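Local coordinates for Tat-secreted protein Rv2525c (Mycobacterium tuberculosis, PDB 4PMQ), which may act as a peptidoglycan hydrolase with glycosidase activity, and hydrolyses p-nitrophenyl esters in vitro, preferring the butyrate, at residues 64-69 / 84-89; 74-79 / 109-114; 78-83 / 126-131. All blocks are in the same frame, centred on the assembly; numbering follows the deposited sequence.

Contact 1: 64-69 / 84-89; sequences SCYQYG and VQHARR
Tyr66 reaches out from the end of strand 61-66 and meets His86 on helix 79-96 in a single short hydrogen bond, 2.7 Å from Tyr66 OH to His86 ND1; either atom could be the donor. The hydroxyl lies in the plane of the imidazole, at its edge. Tyr66 has CG anti to its own backbone N (chi1 -174°), which carries the phenol away from the strand and up to the helix. The two rings meet rim to rim, planes 65° apart, neither over the face of the other. This buried tyrosine is the tight side: Tyr66 CE1 is 3.6 Å from His86 CB, while the helix backbone at His86 lies over one face of the phenol, its carbonyl O 3.4 Å from Tyr66 CE2. Asp75 also packs against both Tyr66 and the histidine.

The looser side, nearer solvent, belongs to Tyr68 and Arg89, both partly exposed. The Tyr68 ring sits obliquely beside the imidazole, with Tyr68 CD2 3.9 Å from His86 CE1. Arg89 approaches more loosely, its CB 4.2 Å from Tyr66 OH, and its guanidinium leads away to salt bridges with Glu92 and Asp34. The three rings form an aromatic cluster that ties strand to following helix within the beta-alpha-beta unit 61-66, 79-96, 105-108, the repeating element of a TIM-barrel-like fold.

Contact 2: 74-79 / 109-114; sequences ADWLGG and IDDNPS
An indole N-H paired with a carboxylate is the odd feature here: Trp76 NE1 donates to Asp111 OD2 at 2.9 Å, joining two irregular loops. The bond is bent, with an N-H...O angle of 144°. The oxygen is met on its anti side, with the donor 28° out of the carboxylate plane. Asp111 OD2 sits at the indole edge, slightly tilted from the ring plane, and the carboxylate stands nearly perpendicular to the ring. The same OD2 of Asp111 also lies 3.4 Å from the methyl CB of Ala74.

Trp76 holds CG between its backbone N and carbonyl carbon (chi1 56°), and the ring thereby reaches across to the 109-114 loop. Ile109 lies over one face: its CG2 makes a CH-pi contact 4.3 Å from the centroid of the five-membered ring. Leu77 CD2 lies over the opposite face, toward the rim. Ile109 CD1 is 3.8 Å from Trp76 CB, so the isoleucine touches the root of the side chain as well as the ring.

Ile122 and Tyr125 of helix 115-133 also pack against Trp76, and Trp164 touches Asp111. The contact thus bridges the loops leading into helices 79-96 and 115-133, with Ile109 resting on Ala142 of strand 138-142.

Contact 3: 78-83 / 126-131; sequences GGASAG and LRSWES
Ala80, in the first turn of helix 79-96, meets Ser128 of helix 115-133 through its backbone carbonyl. Ser128 OG donates a hydrogen bond to Ala80 O, with 2.6 Å between the oxygens. The hydroxyl comes in from the flank of the carbonyl, at a C=O...O angle of 112° and slightly tilted from the carbonyl plane. With OG beside its own backbone N and anti to its carbonyl carbon (chi1 -78°), Ser128 can turn the hydroxyl to the facing helix; a weak second bond runs to Pro124 O, one turn back in its own helix. The methyl of Ala80 adds a looser touch, with CB 3.7 Å from Ser128 OG, on the outer, exposed side of the interface.

One turn further on, Gly83 brings the backbones together. Its CA is 4.8 Å from that of Ser128. Gly83 has no side chain to hold the helices apart, and this lets Ser128 CB come to 3.5 Å from Gly83 CA. Deeper in, Gly83 O lies over one face of the Trp129 indole, 4.1 Å from NE1. That N-H is bonded to Tyr125 OH in its own helix, and the indole also makes an edge-to-face contact with Tyr66, on the side facing the sheet, where Trp129 touches Ile105 and Ala107 of strand 105-108.

The segment axes approach to 7.6 Å and cross at -38°, running in broadly the same direction. Two consecutive, roughly parallel helices, each following a parallel strand, pack here through a glycine-serine contact, as expected of the helical layer of a TIM-barrel-like fold.

In the fold
Contacts 1 and 3 share helix 79-96: contact 1 holds it to the strand that precedes it, and contact 3 to the next helix, 115-133. Contact 2 works just ahead of these helices, joining the loops that lead into them; it shares Gly78 and Gly79 with contact 3. Contacts 2 and 3 are largely buried, though contact 3 has an exposed edge, while contact 1 is only partly buried. Their chemistry follows: an aromatic cluster between strand and helix, an indole-carboxylate bond between loops, and close glycine-serine packing with one hydroxyl-to-carbonyl bond between helices. Asp75 links contacts 1 and 2, with its OD1 2.8 Å from Gly69 N, in a probable hydrogen bond.

Contact 1: 64-69 / 84-89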
loop_
_atom_site.group_PDB
_atom_site.type_symbol
_atom_site.label_atom_id
_atom_site.label_comp_id
_atom_site.label_asym_id
_atom_site.label_seq_id
_atom_site.Cartn_x
_atom_site.Cartn_y
_atom_site.Cartn_z
ATOM N N SER A 64 4.585 -0.006 -4.313
ATOM C CA SER A 64 4.637 -1.069 -3.303
ATOM C C SER A 64 3.798 -0.757 -2.063
ATOM O O SER A 64 3.819 0.369 -1.566
ATOM C CB SER A 64 6.072 -1.301 -2.842
ATOM O OG SER A 64 6.895 -1.814 -3.873
ATOM N N CYS A 65 3.105 -1.783 -1.533
ATOM C CA CYS A 65 2.386 -1.622 -0.283
ATOM C C CYS A 65 2.615 -2.849 0.572
ATOM O O CYS A 65 2.994 -3.909 0.066
ATOM C CB CYS A 65 0.900 -1.371 -0.511
ATOM S SG CYS A 65 0.028 -2.777 -1.232
ATOM N N TYR A 66 2.422 -2.695 1.853
ATOM C CA TYR A 66 2.676 -3.790 2.777
ATOM C C TYR A 66 1.481 -4.045 3.645
ATOM O O TYR A 66 1.043 -3.129 4.334
ATOM C CB TYR A 66 3.884 -3.446 3.679
ATOM C CG TYR A 66 4.298 -4.595 4.569
ATOM C CD1 TYR A 66 3.625 -4.856 5.769
ATOM C CD2 TYR A 66 5.348 -5.435 4.209
ATOM C CE1 TYR A 66 3.966 -5.947 6.568
ATOM C CE2 TYR A 66 5.693 -6.543 4.994
ATOM C CZ TYR A 66 4.995 -6.793 6.169
ATOM O OH TYR A 66 5.350 -7.845 6.970
ATOM N N GLN A 67 1.022 -5.286 3.695
ATOM C CA GLN A 67 -0.008 -5.707 4.653
ATOM C C GLN A 67 0.162 -7.177 4.878
ATOM O O GLN A 67 -0.008 -7.962 3.945
ATOM C CB GLN A 67 -1.438 -5.392 4.208
ATOM C CG GLN A 67 -2.426 -5.710 5.352
ATOM C CD GLN A 67 -3.856 -5.337 5.128
ATOM O OE1 GLN A 67 -4.199 -4.561 4.238
ATOM N NE2 GLN A 67 -4.718 -5.843 6.000
ATOM N N TYR A 68 0.493 -7.545 6.105
ATOM C CA TYR A 68 0.658 -8.953 6.428
ATOM C C TYR A 68 -0.579 -9.453 7.179
ATOM O O TYR A 68 -1.269 -10.336 6.679
ATOM C CB TYR A 68 1.950 -9.206 7.225
ATOM C CG TYR A 68 2.078 -10.647 7.689
ATOM C CD1 TYR A 68 2.492 -11.652 6.812
ATOM C CD2 TYR A 68 1.814 -11.002 9.009
ATOM C CE1 TYR A 68 2.603 -12.985 7.236
ATOM C CE2 TYR A 68 1.913 -12.328 9.440
ATOM C CZ TYR A 68 2.341 -13.310 8.562
ATOM O OH TYR A 68 2.444 -14.612 9.025
ATOM N N GLY A 69 -0.820 -8.918 8.384
ATOM C CA GLY A 69 -1.964 -9.295 9.206
ATOM C C GLY A 69 -3.210 -8.471 8.930
ATOM O O GLY A 69 -3.221 -7.607 8.043
ATOM N N VAL A 84 9.524 -2.808 13.207
ATOM C CA VAL A 84 10.839 -3.143 12.632
ATOM C C VAL A 84 10.797 -4.488 11.924
ATOM O O VAL A 84 11.369 -4.604 10.841
ATOM C CB VAL A 84 12.037 -3.039 13.612
ATOM C CG1 VAL A 84 12.217 -1.606 14.095
ATOM C CG2 VAL A 84 11.911 -4.002 14.788
ATOM N N GLN A 85 10.078 -5.472 12.496
ATOM C CA GLN A 85 9.960 -6.790 11.864
ATOM C C GLN A 85 9.244 -6.686 10.495
ATOM O O GLN A 85 9.731 -7.221 9.501
ATOM C CB GLN A 85 9.169 -7.720 12.795
ATOM C CG GLN A 85 9.923 -8.059 14.089
ATOM C CD GLN A 85 9.019 -8.584 15.188
ATOM O OE1 GLN A 85 7.805 -8.766 15.020
ATOM N NE2 GLN A 85 9.587 -8.789 16.365
ATOM N N HIS A 86 8.115 -5.965 10.447
ATOM C CA HIS A 86 7.383 -5.858 9.188
ATOM C C HIS A 86 8.150 -4.993 8.165
ATOM O O HIS A 86 8.216 -5.351 6.986
ATOM C CB HIS A 86 5.982 -5.287 9.466
ATOM C CG HIS A 86 5.105 -6.275 10.175
ATOM N ND1 HIS A 86 4.650 -7.437 9.537
ATOM C CD2 HIS A 86 4.606 -6.249 11.433
ATOM C CE1 HIS A 86 3.940 -8.093 10.440
ATOM N NE2 HIS A 86 3.868 -7.411 11.589
ATOM N N ALA A 87 8.750 -3.883 8.619
ATOM C CA ALA A 87 9.476 -3.003 7.685
ATOM C C ALA A 87 10.680 -3.705 7.056
ATOM O O ALA A 87 10.942 -3.559 5.864
ATOM C CB ALA A 87 9.931 -1.734 8.414
ATOM N N ARG A 88 11.411 -4.485 7.851
ATOM C CA ARG A 88 12.547 -5.227 7.302
ATOM C C ARG A 88 12.096 -6.174 6.190
ATOM O O ARG A 88 12.735 -6.255 5.142
ATOM C CB ARG A 88 13.210 -6.050 8.398
ATOM C CG ARG A 88 13.973 -5.192 9.392
ATOM C CD ARG A 88 14.490 -6.074 10.522
ATOM N NE ARG A 88 15.005 -5.293 11.645
ATOM C CZ ARG A 88 15.117 -5.750 12.893
ATOM N NH1 ARG A 88 14.793 -7.010 13.179
ATOM N NH2 ARG A 88 15.553 -4.956 13.861
ATOM N N ARG A 89 10.995 -6.901 6.447
ATOM C CA ARG A 89 10.490 -7.893 5.502
ATOM C C ARG A 89 9.979 -7.217 4.225
ATOM O O ARG A 89 10.345 -7.625 3.116
ATOM C CB ARG A 89 9.420 -8.763 6.167
ATOM C CG ARG A 89 8.967 -9.930 5.300
ATOM C CD ARG A 89 10.128 -10.845 4.874
ATOM N NE ARG A 89 9.619 -11.962 4.084
ATOM C CZ ARG A 89 10.345 -12.722 3.272
ATOM N NH1 ARG A 89 11.641 -12.484 3.106
ATOM N NH2 ARG A 89 9.780 -13.729 2.617
#

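Contact 2: 74-79 / 109-114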
loop_
_atom_site.group_PDB
_atom_site.type_symbol
_atom_site.label_atom_id
_atom_site.label_comp_id
_atom_site.label_asym_id
_atom_site.label_seq_id
_atom_site.Cartn_x
_atom_site.Cartn_y
_atom_site.Cartn_z
ATOM N N ALA A 74 -3.735 -7.181 12.994
ATOM C CA ALA A 74 -3.269 -6.012 12.232
ATOM C C ALA A 74 -1.815 -5.729 12.573
ATOM O O ALA A 74 -1.420 -5.871 13.744
ATOM C CB ALA A 74 -4.135 -4.791 12.533
ATOM N N ASP A 75 -1.006 -5.383 11.549
ATOM C CA ASP A 75 0.425 -5.203 11.727
ATOM C C ASP A 75 0.784 -4.172 12.782
ATOM O O ASP A 75 1.777 -4.359 13.496
ATOM C CB ASP A 75 1.100 -4.808 10.402
ATOM C CG ASP A 75 0.875 -5.815 9.290
ATOM O OD1 ASP A 75 0.850 -7.028 9.586
ATOM O OD2 ASP A 75 0.775 -5.388 8.126
ATOM N N TRP A 76 0.005 -3.072 12.863
ATOM C CA TRP A 76 0.367 -1.959 13.758
ATOM C C TRP A 76 0.064 -2.221 15.256
ATOM O O TRP A 76 0.508 -1.442 16.095
ATOM C CB TRP A 76 -0.382 -0.698 13.290
ATOM C CG TRP A 76 -1.866 -0.884 13.216
ATOM C CD1 TRP A 76 -2.604 -1.287 12.134
ATOM C CD2 TRP A 76 -2.794 -0.636 14.270
ATOM N NE1 TRP A 76 -3.946 -1.284 12.457
ATOM C CE2 TRP A 76 -4.088 -0.881 13.761
ATOM C CE3 TRP A 76 -2.660 -0.206 15.602
ATOM C CZ2 TRP A 76 -5.238 -0.669 14.526
ATOM C CZ3 TRP A 76 -3.802 0.014 16.346
ATOM C CH2 TRP A 76 -5.067 -0.254 15.820
ATOM N N LEU A 77 -0.639 -3.311 15.596
ATOM C CA LEU A 77 -0.966 -3.548 17.005
ATOM C C LEU A 77 0.273 -3.644 17.897
ATOM O O LEU A 77 0.229 -3.148 19.025
ATOM C CB LEU A 77 -1.837 -4.797 17.181
ATOM C CG LEU A 77 -3.244 -4.695 16.571
ATOM C CD1 LEU A 77 -3.958 -6.041 16.669
ATOM C CD2 LEU A 77 -4.082 -3.609 17.283
ATOM N N GLY A 78 1.342 -4.257 17.388
ATOM C CA GLY A 78 2.592 -4.446 18.130
ATOM C C GLY A 78 3.522 -3.246 18.214
ATOM O O GLY A 78 4.642 -3.368 18.728
ATOM N N GLY A 79 3.069 -2.080 17.730
ATOM C CA GLY A 79 3.828 -0.840 17.818
ATOM C C GLY A 79 5.240 -0.918 17.255
ATOM O O GLY A 79 5.446 -1.442 16.158
ATOM N N ILE A 109 -2.545 0.532 7.392
ATOM C CA ILE A 109 -3.347 0.772 8.583
ATOM C C ILE A 109 -4.764 0.443 8.076
ATOM O O ILE A 109 -5.527 1.357 7.767
ATOM C CB ILE A 109 -3.214 2.171 9.238
ATOM C CG1 ILE A 109 -1.727 2.609 9.497
ATOM C CG2 ILE A 109 -4.066 2.224 10.533
ATOM C CD1 ILE A 109 -0.863 1.668 10.305
ATOM N N ASP A 110 -5.068 -0.881 7.905
ATOM C CA ASP A 110 -6.319 -1.388 7.351
ATOM C C ASP A 110 -7.386 -1.439 8.451
ATOM O O ASP A 110 -7.948 -2.486 8.772
ATOM C CB ASP A 110 -6.034 -2.788 6.736
ATOM C CG ASP A 110 -7.219 -3.392 6.014
ATOM O OD1 ASP A 110 -8.062 -2.612 5.491
ATOM O OD2 ASP A 110 -7.337 -4.636 6.017
ATOM N N ASP A 111 -7.610 -0.279 9.072
ATOM C CA ASP A 111 -8.476 -0.087 10.229
ATOM C C ASP A 111 -8.969 1.351 10.298
ATOM O O ASP A 111 -8.475 2.235 9.567
ATOM C CB ASP A 111 -7.646 -0.404 11.508
ATOM C CG ASP A 111 -7.573 -1.885 11.820
ATOM O OD1 ASP A 111 -8.632 -2.481 12.119
ATOM O OD2 ASP A 111 -6.466 -2.453 11.733
ATOM N N ASN A 112 -9.898 1.586 11.224
ATOM C CA ASN A 112 -10.485 2.891 11.518
ATOM C C ASN A 112 -10.165 3.165 12.992
ATOM O O ASN A 112 -11.015 2.950 13.878
ATOM C CB ASN A 112 -12.005 2.878 11.224
ATOM C CG ASN A 112 -12.633 4.212 11.541
ATOM O OD1 ASN A 112 -11.919 5.219 11.631
ATOM N ND2 ASN A 112 -13.969 4.236 11.733
ATOM N N PRO A 113 -8.907 3.561 13.277
ATOM C CA PRO A 113 -8.478 3.652 14.679
ATOM C C PRO A 113 -8.924 4.903 15.410
ATOM O O PRO A 113 -9.108 5.965 14.799
ATOM C CB PRO A 113 -6.939 3.661 14.558
ATOM C CG PRO A 113 -6.696 4.361 13.252
ATOM C CD PRO A 113 -7.782 3.843 12.352
ATOM N N SER A 114 -8.976 4.786 16.750
ATOM C CA SER A 114 -9.174 5.918 17.644
ATOM C C SER A 114 -7.863 6.690 17.770
ATOM O O SER A 114 -6.778 6.124 17.506
ATOM C CB SER A 114 -9.576 5.427 19.024
ATOM O OG SER A 114 -8.479 4.678 19.550
#

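Contact 3: 78-83 / 126-131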
loop_
_atom_site.group_PDB
_atom_site.type_symbol
_atom_site.label_atom_id
_atom_site.label_comp_id
_atom_site.label_asym_id
_atom_site.label_seq_id
_atom_site.Cartn_x
_atom_site.Cartn_y
_atom_site.Cartn_z
ATOM N N GLY A 78 1.342 -4.257 17.388
ATOM C CA GLY A 78 2.592 -4.446 18.130
ATOM C C GLY A 78 3.522 -3.246 18.214
ATOM O O GLY A 78 4.642 -3.368 18.728
ATOM N N GLY A 79 3.069 -2.080 17.730
ATOM C CA GLY A 79 3.828 -0.840 17.818
ATOM C C GLY A 79 5.240 -0.918 17.255
ATOM O O GLY A 79 5.446 -1.442 16.158
ATOM N N ALA A 80 6.227 -0.392 18.020
ATOM C CA ALA A 80 7.617 -0.269 17.549
ATOM C C ALA A 80 8.247 -1.614 17.199
ATOM O O ALA A 80 8.856 -1.745 16.121
ATOM C CB ALA A 80 8.457 0.460 18.574
ATOM N N SER A 81 8.117 -2.605 18.084
ATOM C CA SER A 81 8.707 -3.927 17.856
ATOM C C SER A 81 8.122 -4.548 16.572
ATOM O O SER A 81 8.880 -5.029 15.712
ATOM C CB SER A 81 8.475 -4.823 19.066
ATOM O OG SER A 81 9.008 -6.114 18.820
ATOM N N ALA A 82 6.781 -4.469 16.404
ATOM C CA ALA A 82 6.153 -4.995 15.186
ATOM C C ALA A 82 6.628 -4.225 13.939
ATOM O O ALA A 82 6.855 -4.814 12.883
ATOM C CB ALA A 82 4.630 -4.923 15.296
ATOM N N GLY A 83 6.755 -2.917 14.067
ATOM C CA GLY A 83 7.181 -2.080 12.955
ATOM C C GLY A 83 8.507 -2.516 12.357
ATOM O O GLY A 83 8.621 -2.598 11.126
ATOM N N LEU A 126 4.731 3.253 12.794
ATOM C CA LEU A 126 5.171 4.040 11.632
ATOM C C LEU A 126 6.587 4.637 11.837
ATOM O O LEU A 126 7.355 4.730 10.867
ATOM C CB LEU A 126 4.148 5.129 11.280
ATOM C CG LEU A 126 2.800 4.634 10.717
ATOM C CD1 LEU A 126 1.871 5.802 10.417
ATOM C CD2 LEU A 126 2.973 3.755 9.452
ATOM N N ARG A 127 6.945 5.006 13.095
ATOM C CA ARG A 127 8.301 5.505 13.367
ATOM C C ARG A 127 9.313 4.347 13.105
ATOM O O ARG A 127 10.404 4.612 12.585
ATOM C CB ARG A 127 8.434 6.069 14.776
ATOM C CG ARG A 127 7.721 7.407 14.958
ATOM C CD ARG A 127 7.930 7.948 16.359
ATOM N NE ARG A 127 7.415 9.313 16.510
ATOM C CZ ARG A 127 7.108 9.876 17.669
ATOM N NH1 ARG A 127 7.233 9.194 18.801
ATOM N NH2 ARG A 127 6.629 11.114 17.704
ATOM N N SER A 128 8.941 3.071 13.438
ATOM C CA SER A 128 9.826 1.926 13.129
ATOM C C SER A 128 10.018 1.778 11.634
ATOM O O SER A 128 11.146 1.528 11.187
ATOM C CB SER A 128 9.274 0.632 13.707
ATOM O OG SER A 128 9.555 0.592 15.089
ATOM N N TRP A 129 8.928 1.953 10.831
ATOM C CA TRP A 129 9.078 1.927 9.384
ATOM C C TRP A 129 10.089 3.002 8.958
ATOM O O TRP A 129 10.984 2.704 8.165
ATOM C CB TRP A 129 7.730 2.129 8.687
ATOM C CG TRP A 129 7.009 0.837 8.465
ATOM C CD1 TRP A 129 6.191 0.185 9.339
ATOM C CD2 TRP A 129 7.075 0.021 7.284
ATOM N NE1 TRP A 129 5.707 -0.975 8.762
ATOM C CE2 TRP A 129 6.262 -1.119 7.516
ATOM C CE3 TRP A 129 7.756 0.131 6.061
ATOM C CZ2 TRP A 129 6.059 -2.105 6.539
ATOM C CZ3 TRP A 129 7.561 -0.852 5.093
ATOM C CH2 TRP A 129 6.710 -1.943 5.330
ATOM N N GLU A 130 9.971 4.239 9.521
ATOM C CA GLU A 130 10.923 5.314 9.180
ATOM C C GLU A 130 12.361 4.961 9.590
ATOM O O GLU A 130 13.313 5.356 8.909
ATOM C CB GLU A 130 10.522 6.600 9.871
ATOM C CG GLU A 130 9.171 7.113 9.347
ATOM C CD GLU A 130 8.951 8.558 9.767
ATOM O OE1 GLU A 130 9.519 8.958 10.804
ATOM O OE2 GLU A 130 8.236 9.296 9.052
ATOM N N SER A 131 12.512 4.237 10.692
ATOM C CA SER A 131 13.830 3.864 11.171
ATOM C C SER A 131 14.444 2.772 10.324
ATOM O O SER A 131 15.655 2.585 10.401
ATOM C CB SER A 131 13.780 3.410 12.623
ATOM O OG SER A 131 15.115 3.223 13.096
#